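Local atomic coordinates of beta-N-acetylhexosaminidase (Beutenbergia cavernae, PDB entry 5BU9), a protein that is a family 3 glycoside hydrolase that probably catalyses the hydrolysis of terminal non-reducing N-acetyl-D-hexosamine residues from N-acetyl-beta-D-hexosaminides. Residues 22-26 and 27-31. Residues are numbered along the deposited sequence; the frame is centred on the assembly and turned at random.
Sequences ATAEQ and VTLDA
Glu25 and Leu29 set the first turn of a helix at the point where an extended loop winds up, with Glu25 in the N-cap position. Glu25 O accepts the amide of Leu29 (N to O 3.1 Å) in an almost straight bond, 172° at the hydrogen, and takes a weak, strongly bent one from Thr28 N as well. One residue on, Asp30 N reaches Gln26 O at 2.8 Å, continuing the i to i+4 pattern that begins at Glu25 O. One side-chain pair, Gln26 and Asp30, both exposed, repeats that spacing. Gln26 leaves the backbone with CG anti to its N (chi1 -170°), then bends at chi2, carrying its amide forward along the helix to Asp30. Gln26 NE2 donates to Asp30 OD1 at 2.7 Å; the oxygen lies close to the amide plane but is met from above the carboxylate plane, the planes of amide and carboxylate being 54° apart. The side chain of Leu29 crosses that of Gln26 at about a right angle, and its CD1 rests 3.9 Å from Ala24 O. Glu25 OE1 turns back to the amide of Asp20, and Thr28 OG1 bonds to Gly18 O, so both tie the helix start to strand 15-20. Ala24, Thr28 and Leu29 pack on Leu60 of helix 50-61, while Ala31 lies on Val17: a beta-to-alpha connection of the family's TIM-barrel domain, leading from strand 15-20 into helix 26-35.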
ATOM      1  N   ALA A  22       5.528   7.508  16.076  1.00 39.66           N
ATOM      2  CA  ALA A  22       6.205   7.633  17.340  1.00 37.42           C
ATOM      3  C   ALA A  22       5.320   7.230  18.499  1.00 40.60           C
ATOM      4  O   ALA A  22       5.753   7.233  19.648  1.00 42.62           O
ATOM      5  CB  ALA A  22       6.715   9.049  17.517  1.00 38.85           C
ATOM      6  N   THR A  23       4.071   6.886  18.220  1.00 35.50           N
ATOM      7  CA  THR A  23       3.145   6.550  19.307  1.00 37.48           C
ATOM      8  C   THR A  23       2.122   5.544  18.879  1.00 45.17           C
ATOM      9  O   THR A  23       1.522   5.700  17.826  1.00 45.31           O
ATOM     10  CB  THR A  23       2.340   7.774  19.820  1.00 46.55           C
ATOM     11  OG1 THR A  23       3.234   8.840  20.140  1.00 45.41           O
ATOM     12  CG2 THR A  23       1.535   7.388  21.077  1.00 36.43           C
ATOM     13  N   ALA A  24       1.906   4.529  19.705  1.00 46.10           N
ATOM     14  CA  ALA A  24       0.753   3.656  19.532  1.00 33.49           C
ATOM     15  C   ALA A  24      -0.507   4.424  19.953  1.00 50.77           C
ATOM     16  O   ALA A  24      -0.891   4.410  21.111  1.00 41.39           O
ATOM     17  CB  ALA A  24       0.898   2.392  20.340  1.00 34.69           C
ATOM     18  N   GLU A  25      -1.152   5.072  18.993  1.00 38.67           N
ATOM     19  CA  GLU A  25      -2.291   5.932  19.258  1.00 33.20           C
ATOM     20  C   GLU A  25      -3.504   5.121  19.714  1.00 33.64           C
ATOM     21  O   GLU A  25      -3.764   4.031  19.201  1.00 37.60           O
ATOM     22  CB  GLU A  25      -2.620   6.744  18.001  1.00 32.34           C
ATOM     23  CG  GLU A  25      -1.575   7.829  17.670  1.00 39.40           C
ATOM     24  CD  GLU A  25      -2.087   8.822  16.628  1.00 36.76           C
ATOM     25  OE1 GLU A  25      -1.894   8.562  15.420  1.00 48.62           O
ATOM     26  OE2 GLU A  25      -2.714   9.833  17.023  1.00 72.27           O
ATOM     27  N   GLN A  26      -4.252   5.664  20.665  1.00 41.74           N
ATOM     28  CA  GLN A  26      -5.425   4.989  21.205  1.00 35.42           C
ATOM     29  C   GLN A  26      -6.464   4.669  20.117  1.00 36.85           C
ATOM     30  O   GLN A  26      -7.055   3.588  20.144  1.00 37.72           O
ATOM     31  CB  GLN A  26      -6.045   5.824  22.338  1.00 35.32           C
ATOM     32  CG  GLN A  26      -7.147   5.094  23.142  1.00 47.74           C
ATOM     33  CD  GLN A  26      -6.647   3.792  23.762  1.00 46.15           C
ATOM     34  OE1 GLN A  26      -5.579   3.758  24.363  1.00 48.88           O
ATOM     35  NE2 GLN A  26      -7.413   2.712  23.595  1.00 60.90           N
ATOM     36  N   VAL A  27      -6.638   5.557  19.135  1.00 33.26           N
ATOM     37  CA  VAL A  27      -7.585   5.320  18.021  1.00 32.77           C
ATOM     38  C   VAL A  27      -7.240   4.037  17.248  1.00 38.31           C
ATOM     39  O   VAL A  27      -8.134   3.273  16.838  1.00 36.36           O
ATOM     40  CB  VAL A  27      -7.665   6.555  17.034  1.00 36.18           C
ATOM     41  CG1 VAL A  27      -6.295   6.879  16.407  1.00 43.98           C
ATOM     42  CG2 VAL A  27      -8.725   6.323  15.925  1.00 29.80           C
ATOM     43  N   THR A  28      -5.950   3.809  17.037  1.00 33.83           N
ATOM     44  CA  THR A  28      -5.470   2.614  16.333  1.00 31.47           C
ATOM     45  C   THR A  28      -5.644   1.347  17.173  1.00 37.16           C
ATOM     46  O   THR A  28      -6.087   0.322  16.687  1.00 38.37           O
ATOM     47  CB  THR A  28      -4.008   2.780  15.977  1.00 42.67           C
ATOM     48  OG1 THR A  28      -3.867   4.052  15.348  1.00 29.43           O
ATOM     49  CG2 THR A  28      -3.544   1.684  15.017  1.00 34.22           C
ATOM     50  N   LEU A  29      -5.281   1.439  18.442  1.00 35.69           N
ATOM     51  CA  LEU A  29      -5.478   0.359  19.380  1.00 32.85           C
ATOM     52  C   LEU A  29      -6.970  -0.002  19.491  1.00 36.06           C
ATOM     53  O   LEU A  29      -7.322  -1.160  19.514  1.00 35.03           O
ATOM     54  CB  LEU A  29      -4.906   0.748  20.753  1.00 33.01           C
ATOM     55  CG  LEU A  29      -3.383   0.883  20.863  1.00 52.59           C
ATOM     56  CD1 LEU A  29      -2.994   1.322  22.272  1.00 35.42           C
ATOM     57  CD2 LEU A  29      -2.683  -0.427  20.532  1.00 42.48           C
ATOM     58  N   ASP A  30      -7.839   0.996  19.572  1.00 34.86           N
ATOM     59  CA  ASP A  30      -9.263   0.732  19.546  1.00 31.78           C
ATOM     60  C   ASP A  30      -9.700   0.091  18.228  1.00 42.68           C
ATOM     61  O   ASP A  30     -10.580  -0.759  18.222  1.00 40.35           O
ATOM     62  CB  ASP A  30     -10.078   2.017  19.743  1.00 34.25           C
ATOM     63  CG  ASP A  30      -9.904   2.641  21.157  1.00 35.69           C
ATOM     64  OD1 ASP A  30      -9.485   1.929  22.108  1.00 44.07           O
ATOM     65  OD2 ASP A  30     -10.198   3.858  21.283  1.00 49.55           O
ATOM     66  N   ALA A  31      -9.128   0.529  17.112  1.00 38.27           N
ATOM     67  CA  ALA A  31      -9.509  -0.014  15.799  1.00 30.05           C
ATOM     68  C   ALA A  31      -9.231  -1.511  15.784  1.00 47.50           C
ATOM     69  O   ALA A  31     -10.071  -2.265  15.331  1.00 35.25           O
ATOM     70  CB  ALA A  31      -8.777   0.675  14.681  1.00 27.10           C
TER